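Local coordinates for protein saframycin Mx1 synthetase B (Legionella pneumophila subsp. pneumophila, PDB 3KXW) that belongs to the ANL superfamily, as a fatty acid AMP ligase by name, and holds 5'-O-[(S)-(dodecanoyloxy)(hydroxy)phosphoryl]adenosine in a pocket of its fold, at residues E307-Y310 / Q311-E315; I461-Y464 / G465-Y469; M186-H189 / H190-L193; Q100-L103 / L104-A107. All blocks are in the same frame, centred on the assembly; numbering follows the deposited sequence.

Contact 1: residues E307-Y310 / Q311-E315; sequences EHFY and QAFKE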
loop_
_atom_site.group_PDB
_atom_site.type_symbol
_atom_site.label_atom_id
_atom_site.label_comp_id
_atom_site.label_asym_id
_atom_site.label_seq_id
_atom_site.Cartn_x
_atom_site.Cartn_y
_atom_site.Cartn_z
ATOM N N GLU A 307 -15.690 11.938 7.000
ATOM C CA GLU A 307 -16.501 12.852 7.790
ATOM C C GLU A 307 -16.207 12.618 9.267
ATOM O O GLU A 307 -16.049 13.579 10.000
ATOM C CB GLU A 307 -17.989 12.714 7.452
ATOM C CG GLU A 307 -18.963 13.486 8.356
ATOM C CD GLU A 307 -18.827 15.006 8.310
ATOM O OE1 GLU A 307 -18.156 15.563 7.422
ATOM O OE2 GLU A 307 -19.423 15.665 9.187
ATOM N N HIS A 308 -16.113 11.348 9.683
ATOM C CA HIS A 308 -15.736 10.999 11.056
ATOM C C HIS A 308 -14.398 11.594 11.426
ATOM O O HIS A 308 -14.235 12.124 12.513
ATOM C CB HIS A 308 -15.623 9.490 11.259
ATOM C CG HIS A 308 -16.931 8.779 11.382
ATOM N ND1 HIS A 308 -17.014 7.432 11.651
ATOM C CD2 HIS A 308 -18.206 9.221 11.267
ATOM C CE1 HIS A 308 -18.285 7.070 11.698
ATOM N NE2 HIS A 308 -19.029 8.136 11.463
ATOM N N PHE A 309 -13.432 11.484 10.519
ATOM C CA PHE A 309 -12.096 11.987 10.789
ATOM C C PHE A 309 -12.101 13.512 10.881
ATOM O O PHE A 309 -11.443 14.102 11.740
ATOM C CB PHE A 309 -11.122 11.543 9.690
ATOM C CG PHE A 309 -9.696 11.862 10.009
ATOM C CD1 PHE A 309 -8.930 10.973 10.739
ATOM C CD2 PHE A 309 -9.134 13.059 9.600
ATOM C CE1 PHE A 309 -7.590 11.251 11.058
ATOM C CE2 PHE A 309 -7.806 13.361 9.923
ATOM C CZ PHE A 309 -7.033 12.448 10.637
ATOM N N TYR A 310 -12.862 14.136 9.995
ATOM C CA TYR A 310 -12.929 15.589 9.979
ATOM C C TYR A 310 -13.519 16.104 11.284
ATOM O O TYR A 310 -12.960 17.006 11.898
ATOM C CB TYR A 310 -13.753 16.093 8.796
ATOM C CG TYR A 310 -14.131 17.545 8.959
ATOM C CD1 TYR A 310 -13.155 18.539 8.964
ATOM C CD2 TYR A 310 -15.446 17.921 9.135
ATOM C CE1 TYR A 310 -13.493 19.885 9.124
ATOM C CE2 TYR A 310 -15.788 19.258 9.300
ATOM C CZ TYR A 310 -14.821 20.226 9.282
ATOM O OH TYR A 310 -15.192 21.545 9.458
ATOM N N GLN A 311 -14.628 15.507 11.720
ATOM C CA GLN A 311 -15.261 15.915 12.976
ATOM C C GLN A 311 -14.332 15.681 14.182
ATOM O O GLN A 311 -14.296 16.476 15.123
ATOM C CB GLN A 311 -16.609 15.203 13.181
ATOM C CG GLN A 311 -17.716 15.581 12.180
ATOM C CD GLN A 311 -18.057 17.056 12.234
ATOM O OE1 GLN A 311 -17.862 17.706 13.261
ATOM N NE2 GLN A 311 -18.536 17.595 11.126
ATOM N N ALA A 312 -13.577 14.589 14.148
ATOM C CA ALA A 312 -12.662 14.256 15.238
ATOM C C ALA A 312 -11.448 15.194 15.354
ATOM O O ALA A 312 -10.892 15.355 16.448
ATOM C CB ALA A 312 -12.200 12.780 15.126
ATOM N N PHE A 313 -11.032 15.810 14.246
ATOM C CA PHE A 313 -9.787 16.589 14.282
ATOM C C PHE A 313 -9.882 18.065 13.877
ATOM O O PHE A 313 -8.891 18.785 13.921
ATOM C CB PHE A 313 -8.663 15.834 13.548
ATOM C CG PHE A 313 -8.341 14.526 14.207
ATOM C CD1 PHE A 313 -7.573 14.502 15.359
ATOM C CD2 PHE A 313 -8.875 13.337 13.738
ATOM C CE1 PHE A 313 -7.288 13.326 15.999
ATOM C CE2 PHE A 313 -8.607 12.131 14.402
ATOM C CZ PHE A 313 -7.822 12.132 15.526
ATOM N N LYS A 314 -11.077 18.492 13.498
ATOM C CA LYS A 314 -11.305 19.864 13.045
ATOM C C LYS A 314 -10.919 20.889 14.091
ATOM O O LYS A 314 -10.458 21.970 13.755
ATOM C CB LYS A 314 -12.768 20.061 12.605
ATOM C CG LYS A 314 -13.795 20.051 13.715
ATOM C CD LYS A 314 -15.209 20.288 13.145
ATOM C CE LYS A 314 -16.258 20.443 14.255
ATOM N NZ LYS A 314 -17.651 20.553 13.698
ATOM N N GLU A 315 -11.096 20.553 15.363
ATOM C CA GLU A 315 -10.711 21.486 16.410
ATOM C C GLU A 315 -9.186 21.635 16.517
ATOM O O GLU A 315 -8.681 22.555 17.176
ATOM C CB GLU A 315 -11.357 21.109 17.745
ATOM C CG GLU A 315 -12.897 21.105 17.681
ATOM C CD GLU A 315 -13.498 22.417 17.163
ATOM O OE1 GLU A 315 -12.891 23.499 17.362
ATOM O OE2 GLU A 315 -14.598 22.388 16.562
HETATM O O HOH W 1 -17.627 22.068 10.662
#
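Glu307 and Gln311, one helical turn apart, are joined twice: by the backbone bond from Gln311 N to Glu307 O and by a side-chain bond. In the latter, Gln311 NE2 donates a hydrogen bond to Glu307 OE2 over 2.9 Å, close to its own amide plane but from above the carboxylate plane, the two planes being 56° apart. The other carboxylate oxygen, OE1, forms a salt bridge with Lys320. His308 takes part through its carbonyl, which accepts from Ala312 N. Phe309 faces inward, and the CD2 edge atom of Phe313 lies 3.6 Å above the centre of its ring; the planes meet at 39°, an oblique aromatic pair whose centroids are 4.7 Å apart. Tyr271 and Phe318 add edge-to-face contacts to Phe309, packing the helix against its surroundings in the beta-alpha-beta unit of strand 293-296, helix 303-313 and strand 323-328. The ring of Tyr310, with CG swung opposite the backbone N (chi1 165°), slants across Lys314, whose CB makes an off-centre CH-pi contact 4.0 Å from the ring centroid. From there the lysine runs extended to its ammonium, which donates to Gln311 OE1 over 2.9 Å in the carbonyl plane, on a lone pair. A water sits 2.8 Å from Tyr310 OH and accepts a weak bond from Lys314 NZ. The amide of Gln311 thus relays between opposite charges that do not touch: its NH2 serves the carboxylate and its oxygen the ammonium, a pairing that probably polarises the amide and limits its rotation.

Contact 2: residues I461-Y464 / G465-Y469; sequences IIIY and GKNHY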
loop_
_atom_site.group_PDB
_atom_site.type_symbol
_atom_site.label_atom_id
_atom_site.label_comp_id
_atom_site.label_asym_id
_atom_site.label_seq_id
_atom_site.Cartn_x
_atom_site.Cartn_y
_atom_site.Cartn_z
ATOM N N ILE A 461 -15.122 -12.167 -2.162
ATOM C CA ILE A 461 -15.163 -13.385 -1.359
ATOM C C ILE A 461 -14.431 -14.523 -2.078
ATOM O O ILE A 461 -13.702 -15.300 -1.460
ATOM C CB ILE A 461 -16.622 -13.752 -1.017
ATOM C CG1 ILE A 461 -17.107 -12.793 0.080
ATOM C CG2 ILE A 461 -16.740 -15.188 -0.554
ATOM C CD1 ILE A 461 -18.595 -12.692 0.206
ATOM N N ILE A 462 -14.616 -14.592 -3.391
ATOM C CA ILE A 462 -13.941 -15.602 -4.200
ATOM C C ILE A 462 -12.438 -15.366 -4.186
ATOM O O ILE A 462 -11.650 -16.299 -4.070
ATOM C CB ILE A 462 -14.462 -15.588 -5.658
ATOM C CG1 ILE A 462 -15.967 -15.884 -5.680
ATOM C CG2 ILE A 462 -13.667 -16.574 -6.538
ATOM C CD1 ILE A 462 -16.332 -17.169 -4.986
ATOM N N ILE A 463 -12.037 -14.108 -4.307
ATOM C CA ILE A 463 -10.619 -13.759 -4.265
ATOM C C ILE A 463 -9.953 -14.114 -2.940
ATOM O O ILE A 463 -8.864 -14.691 -2.924
ATOM C CB ILE A 463 -10.390 -12.270 -4.559
ATOM C CG1 ILE A 463 -10.775 -11.968 -6.004
ATOM C CG2 ILE A 463 -8.939 -11.874 -4.277
ATOM C CD1 ILE A 463 -10.672 -13.184 -6.940
ATOM N N TYR A 464 -10.594 -13.754 -1.829
ATOM C CA TYR A 464 -10.088 -14.121 -0.515
ATOM C C TYR A 464 -9.933 -15.630 -0.413
ATOM O O TYR A 464 -8.953 -16.111 0.155
ATOM C CB TYR A 464 -10.974 -13.573 0.624
ATOM C CG TYR A 464 -10.575 -12.164 1.022
ATOM C CD1 TYR A 464 -10.654 -11.134 0.114
ATOM C CD2 TYR A 464 -10.098 -11.871 2.303
ATOM C CE1 TYR A 464 -10.274 -9.831 0.451
ATOM C CE2 TYR A 464 -9.718 -10.564 2.655
ATOM C CZ TYR A 464 -9.814 -9.551 1.715
ATOM O OH TYR A 464 -9.445 -8.241 2.015
ATOM N N GLY A 465 -10.875 -16.366 -0.994
ATOM C CA GLY A 465 -10.875 -17.824 -0.917
ATOM C C GLY A 465 -9.717 -18.443 -1.676
ATOM O O GLY A 465 -8.993 -19.282 -1.147
ATOM N N LYS A 466 -9.519 -18.004 -2.918
ATOM C CA LYS A 466 -8.483 -18.591 -3.759
ATOM C C LYS A 466 -7.093 -18.217 -3.267
ATOM O O LYS A 466 -6.130 -18.941 -3.513
ATOM C CB LYS A 466 -8.667 -18.188 -5.220
ATOM C CG LYS A 466 -8.299 -16.762 -5.480
ATOM C CD LYS A 466 -7.546 -16.649 -6.776
ATOM C CE LYS A 466 -8.431 -16.990 -7.934
ATOM N NZ LYS A 466 -7.932 -16.376 -9.223
ATOM N N ASN A 467 -6.993 -17.088 -2.566
ATOM C CA ASN A 467 -5.736 -16.698 -1.914
ATOM C C ASN A 467 -5.487 -17.326 -0.534
ATOM O O ASN A 467 -4.450 -17.081 0.065
ATOM C CB ASN A 467 -5.625 -15.178 -1.825
ATOM C CG ASN A 467 -5.359 -14.542 -3.175
ATOM O OD1 ASN A 467 -5.937 -13.520 -3.521
ATOM N ND2 ASN A 467 -4.483 -15.151 -3.939
ATOM N N HIS A 468 -6.424 -18.145 -0.061
ATOM C CA HIS A 468 -6.323 -18.841 1.229
ATOM C C HIS A 468 -6.241 -17.887 2.434
ATOM O O HIS A 468 -5.704 -18.253 3.474
ATOM C CB HIS A 468 -5.135 -19.830 1.277
ATOM C CG HIS A 468 -4.994 -20.677 0.050
ATOM N ND1 HIS A 468 -6.028 -21.433 -0.461
ATOM C CD2 HIS A 468 -3.930 -20.901 -0.762
ATOM C CE1 HIS A 468 -5.618 -22.065 -1.548
ATOM N NE2 HIS A 468 -4.348 -21.760 -1.753
ATOM N N TYR A 469 -6.787 -16.681 2.298
ATOM C CA TYR A 469 -6.738 -15.720 3.394
ATOM C C TYR A 469 -7.435 -16.177 4.680
ATOM O O TYR A 469 -6.909 -15.964 5.767
ATOM C CB TYR A 469 -7.326 -14.386 2.984
ATOM C CG TYR A 469 -6.484 -13.601 2.015
ATOM C CD1 TYR A 469 -5.104 -13.655 2.065
ATOM C CD2 TYR A 469 -7.079 -12.767 1.077
ATOM C CE1 TYR A 469 -4.327 -12.911 1.183
ATOM C CE2 TYR A 469 -6.321 -12.031 0.203
ATOM C CZ TYR A 469 -4.948 -12.107 0.258
ATOM O OH TYR A 469 -4.202 -11.364 -0.627
#
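Three successive backbone bonds, from Gly465, Lys466 and Asn467 N to the carbonyls of Ile461, Ile462 and Ile463, carry helix 460-466 to its end, where a Schellman motif closes it. His468 adopts positive phi (62°), and two bonds reach back into the last turn: His468 N to Gly465 O at 3.0 Å, and Tyr469 N to Tyr464 O at 3.1 Å. His468 is also the N-cap residue of the next helix, 469-479, so a single residue ends one helix and precedes the next. The reversal brings Tyr469 back against Tyr464 in a T-shaped pair. Here the edge of Tyr469 is directed at the face of Tyr464, with planes at 71° and centroids 4.9 Å apart. Leu535 touches both tyrosines, while Tyr469 also meets Thr179. On another flank of the turn, Ile463 and Asn467 run side by side in the same direction. Lys466 has its CG placed between the backbone N and the carbonyl carbon (chi1 73°), and this turns CG back to 3.3 Å from Ile463 O. Asn467 O accepts a hydrogen bond from Thr179 OG1, tying the turn to the AMP-binding part of the chain. Within the tyrosine pair, CD2 of Tyr469 stands over one face of Tyr464, away from the ring centre, and comes 3.4 Å from Tyr464 CD2.

Contact 3: residues M186-H189 / H190-L193; sequences MVSH and HNLL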
loop_
_atom_site.group_PDB
_atom_site.type_symbol
_atom_site.label_atom_id
_atom_site.label_comp_id
_atom_site.label_asym_id
_atom_site.label_seq_id
_atom_site.Cartn_x
_atom_site.Cartn_y
_atom_site.Cartn_z
HETATM N N MSE A 186 6.868 -5.106 -13.642
HETATM C CA MSE A 186 8.147 -4.624 -14.146
HETATM C C MSE A 186 8.065 -3.127 -14.426
HETATM O O MSE A 186 7.525 -2.722 -15.446
HETATM C CB MSE A 186 8.485 -5.385 -15.430
HETATM C CG MSE A 186 8.423 -6.893 -15.206
HETATM SE SE MSE A 186 8.310 -7.903 -16.907
HETATM C CE MSE A 186 9.945 -7.356 -17.738
ATOM N N VAL A 187 8.590 -2.322 -13.505
ATOM C CA VAL A 187 8.545 -0.860 -13.659
ATOM C C VAL A 187 9.834 -0.362 -14.290
ATOM O O VAL A 187 10.916 -0.518 -13.719
ATOM C CB VAL A 187 8.332 -0.173 -12.294
ATOM C CG1 VAL A 187 8.183 1.352 -12.456
ATOM C CG2 VAL A 187 7.104 -0.761 -11.646
ATOM N N SER A 188 9.728 0.207 -15.489
ATOM C CA SER A 188 10.923 0.685 -16.189
ATOM C C SER A 188 11.371 2.024 -15.621
ATOM O O SER A 188 10.633 2.664 -14.884
ATOM C CB SER A 188 10.656 0.818 -17.702
ATOM O OG SER A 188 9.799 1.915 -17.960
ATOM N N HIS A 189 12.593 2.438 -15.956
ATOM C CA HIS A 189 13.064 3.748 -15.555
ATOM C C HIS A 189 12.171 4.869 -16.092
ATOM O O HIS A 189 11.940 5.866 -15.402
ATOM C CB HIS A 189 14.529 3.937 -15.977
ATOM C CG HIS A 189 15.493 3.254 -15.061
ATOM N ND1 HIS A 189 15.840 3.781 -13.838
ATOM C CD2 HIS A 189 16.164 2.080 -15.173
ATOM C CE1 HIS A 189 16.681 2.963 -13.229
ATOM N NE2 HIS A 189 16.899 1.925 -14.017
ATOM N N HIS A 190 11.680 4.701 -17.316
ATOM C CA HIS A 190 10.779 5.673 -17.949
ATOM C C HIS A 190 9.402 5.659 -17.250
ATOM O O HIS A 190 8.808 6.715 -17.016
ATOM C CB HIS A 190 10.671 5.380 -19.464
ATOM C CG HIS A 190 9.940 6.421 -20.264
ATOM N ND1 HIS A 190 10.420 7.698 -20.452
ATOM C CD2 HIS A 190 8.804 6.342 -20.997
ATOM C CE1 HIS A 190 9.584 8.381 -21.217
ATOM N NE2 HIS A 190 8.592 7.581 -21.558
ATOM N N ASN A 191 8.909 4.473 -16.901
ATOM C CA ASN A 191 7.629 4.376 -16.181
ATOM C C ASN A 191 7.695 5.175 -14.895
ATOM O O ASN A 191 6.787 5.915 -14.559
ATOM C CB ASN A 191 7.335 2.927 -15.753
ATOM C CG ASN A 191 6.890 2.031 -16.898
ATOM O OD1 ASN A 191 6.273 2.478 -17.884
ATOM N ND2 ASN A 191 7.159 0.742 -16.744
ATOM N N LEU A 192 8.774 4.949 -14.156
ATOM C CA LEU A 192 8.978 5.543 -12.849
ATOM C C LEU A 192 9.037 7.065 -12.937
ATOM O O LEU A 192 8.290 7.760 -12.247
ATOM C CB LEU A 192 10.255 4.992 -12.230
ATOM C CG LEU A 192 10.643 5.602 -10.876
ATOM C CD1 LEU A 192 9.566 5.364 -9.814
ATOM C CD2 LEU A 192 11.979 5.044 -10.425
ATOM N N LEU A 193 9.920 7.591 -13.781
ATOM C CA LEU A 193 9.996 9.048 -13.918
ATOM C C LEU A 193 8.673 9.630 -14.403
ATOM O O LEU A 193 8.272 10.699 -13.981
ATOM C CB LEU A 193 11.135 9.464 -14.852
ATOM C CG LEU A 193 12.585 9.224 -14.385
ATOM C CD1 LEU A 193 13.545 9.693 -15.515
ATOM C CD2 LEU A 193 12.871 9.951 -13.075
#
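Ser188 OG accepts a 2.9 Å hydrogen bond from Asn191 N, with an N-H...O angle of 159°, and so caps the N-terminus of helix 189-202. The hydroxyl reaches that amide because chi1 of 71° sets OG between the serine's own N and carbonyl carbon, facing the first turn. The Ser188 carbonyl is used as well, accepting from Leu192 N at 3.0 Å, and His189 O continues the helical pattern by accepting from Leu193 N. Strand 184-188 thus passes directly into the helix at an N-cap serine. The side chain of Asn191 lies beside the serine. Val187, the last residue before the cap, lays its CG1 branch across Asn191, 3.8 Å from CB, and more loosely against Leu192 CB. The junction is buried: strand 169-174 pairs with the strand through Val187, and Leu192 and Leu193 rest on helix 220-233. The side chain of Val187 is about 10 Å from the bound 5'-O-[(S)-(dodecanoyloxy)(hydroxy)phosphoryl]adenosine. The hydroxyl of Ser188 satisfies the Asn191 N-H, which lacks a preceding helical carbonyl, while the carbonyl of Ser188 starts the regular i to i+4 pattern and the apolar branches beside it pack the join.

Contact 4: residues Q100-L103 / L104-A107; sequences QEKL and LDKA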
loop_
_atom_site.group_PDB
_atom_site.type_symbol
_atom_site.label_atom_id
_atom_site.label_comp_id
_atom_site.label_asym_id
_atom_site.label_seq_id
_atom_site.Cartn_x
_atom_site.Cartn_y
_atom_site.Cartn_z
ATOM N N GLN A 100 7.268 -14.532 9.679
ATOM C CA GLN A 100 6.332 -15.595 10.027
ATOM C C GLN A 100 6.042 -16.477 8.822
ATOM O O GLN A 100 6.534 -16.242 7.710
ATOM C CB GLN A 100 5.026 -15.033 10.627
ATOM C CG GLN A 100 5.181 -14.183 11.912
ATOM C CD GLN A 100 5.551 -14.999 13.141
ATOM O OE1 GLN A 100 5.359 -16.211 13.177
ATOM N NE2 GLN A 100 6.091 -14.334 14.156
ATOM N N GLU A 101 5.240 -17.510 9.051
ATOM C CA GLU A 101 5.105 -18.572 8.066
ATOM C C GLU A 101 4.722 -18.079 6.672
ATOM O O GLU A 101 5.397 -18.397 5.677
ATOM C CB GLU A 101 4.098 -19.618 8.564
ATOM C CG GLU A 101 4.721 -20.655 9.491
ATOM C CD GLU A 101 4.806 -20.203 10.945
ATOM O OE1 GLU A 101 4.496 -19.007 11.242
ATOM O OE2 GLU A 101 5.197 -21.062 11.789
ATOM N N LYS A 102 3.634 -17.316 6.606
ATOM C CA LYS A 102 3.107 -16.854 5.325
ATOM C C LYS A 102 4.055 -15.847 4.668
ATOM O O LYS A 102 4.253 -15.879 3.451
ATOM C CB LYS A 102 1.693 -16.267 5.478
ATOM C CG LYS A 102 0.961 -16.022 4.153
ATOM C CD LYS A 102 0.845 -17.312 3.340
ATOM C CE LYS A 102 0.755 -17.024 1.840
ATOM N NZ LYS A 102 2.081 -16.573 1.271
ATOM N N LEU A 103 4.639 -14.950 5.457
ATOM C CA LEU A 103 5.622 -14.013 4.893
ATOM C C LEU A 103 6.821 -14.753 4.293
ATOM O O LEU A 103 7.471 -14.259 3.367
ATOM C CB LEU A 103 6.121 -13.013 5.944
ATOM C CG LEU A 103 5.141 -11.932 6.400
ATOM C CD1 LEU A 103 5.598 -11.379 7.752
ATOM C CD2 LEU A 103 4.977 -10.808 5.382
ATOM N N LEU A 104 7.126 -15.923 4.846
ATOM C CA LEU A 104 8.273 -16.707 4.376
ATOM C C LEU A 104 7.935 -17.478 3.105
ATOM O O LEU A 104 8.744 -17.571 2.174
ATOM C CB LEU A 104 8.761 -17.657 5.466
ATOM C CG LEU A 104 9.863 -18.635 5.029
ATOM C CD1 LEU A 104 11.114 -17.897 4.590
ATOM C CD2 LEU A 104 10.168 -19.580 6.190
ATOM N N ASP A 105 6.723 -18.014 3.070
ATOM C CA ASP A 105 6.192 -18.620 1.862
ATOM C C ASP A 105 6.184 -17.603 0.708
ATOM O O ASP A 105 6.571 -17.920 -0.415
ATOM C CB ASP A 105 4.768 -19.116 2.133
ATOM C CG ASP A 105 4.073 -19.573 0.882
ATOM O OD1 ASP A 105 4.408 -20.672 0.402
ATOM O OD2 ASP A 105 3.199 -18.827 0.377
ATOM N N LYS A 106 5.722 -16.387 0.984
ATOM C CA LYS A 106 5.686 -15.346 -0.038
ATOM C C LYS A 106 7.102 -15.040 -0.536
ATOM O O LYS A 106 7.343 -14.931 -1.738
ATOM C CB LYS A 106 4.993 -14.079 0.497
ATOM C CG LYS A 106 5.173 -12.847 -0.391
ATOM C CD LYS A 106 3.979 -11.913 -0.353
ATOM C CE LYS A 106 3.910 -11.114 0.928
ATOM N NZ LYS A 106 2.948 -9.991 0.738
ATOM N N ALA A 107 8.042 -14.911 0.394
ATOM C CA ALA A 107 9.435 -14.668 0.018
ATOM C C ALA A 107 9.973 -15.785 -0.876
ATOM O O ALA A 107 10.622 -15.523 -1.877
ATOM C CB ALA A 107 10.320 -14.488 1.271
#
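Lys102 reaches forward along its helix to Asp105, and its side chain can be followed outward atom by atom. CB points away from the following turn, and CG stands opposite the backbone N (chi1 -168°), beginning a course that the bend at chi2 (58°) turns toward the aspartate. CD passes 4.1 Å from Asp105 OD2, and CE closes to 3.4 Å from the same oxygen. A second bend, at chi4 (73°), then delivers NZ to OD2 at 2.7 Å in a salt bridge. NZ approaches the anti lone pair of OD2, the one directed away from OD1. Three residues apart, the two side chains lie on the same flank of the helix. OD2 has a second cationic partner, Arg109 NE, one turn further on; with two positive groups at one oxygen, the carboxylate is probably held firmly in its charged form. Lys102 also touches Asp472 of helix 469-479 and His533 of helix 515-533. Beneath these side chains the backbone winds regularly from the N-cap residue Gln100, whose carbonyl receives Leu104 N at 2.9 Å. Lys106 N bonds Lys102 O, also at 2.9 Å, and its ammonium is hydrogen-bonded to Gln534. Leu103, on the buried side, packs on Tyr96 and Gln534. The i to i+3 lysine-aspartate salt bridge, with an arginine at i+7 sharing the carboxylate, is an intrahelical salt-bridge network in the first turns of helix 101-114, where the AMP-binding region meets the C-terminal part of the chain.

All four contacts are local, each within one helix or at its end, and follow the chain in the order 4, 3, 1, 2. Contacts 4, 3 and 1 belong to the AMP-binding region of the protein; contact 2 lies in the C-terminal region. Contacts 2 and 4 are the closest, with centres about 17 Å apart and nearest atoms about 5 Å apart, and helix 469-479, which starts at contact 2, touches contact 4. Contact 1 is remote from contacts 3 and 4, about 38 Å between centres in each case, across the centre of the chain. Contacts 2, 3 and 4 each bring a side chain to about 10 Å from the bound ligand, which places these three in the parts of the fold near its pocket.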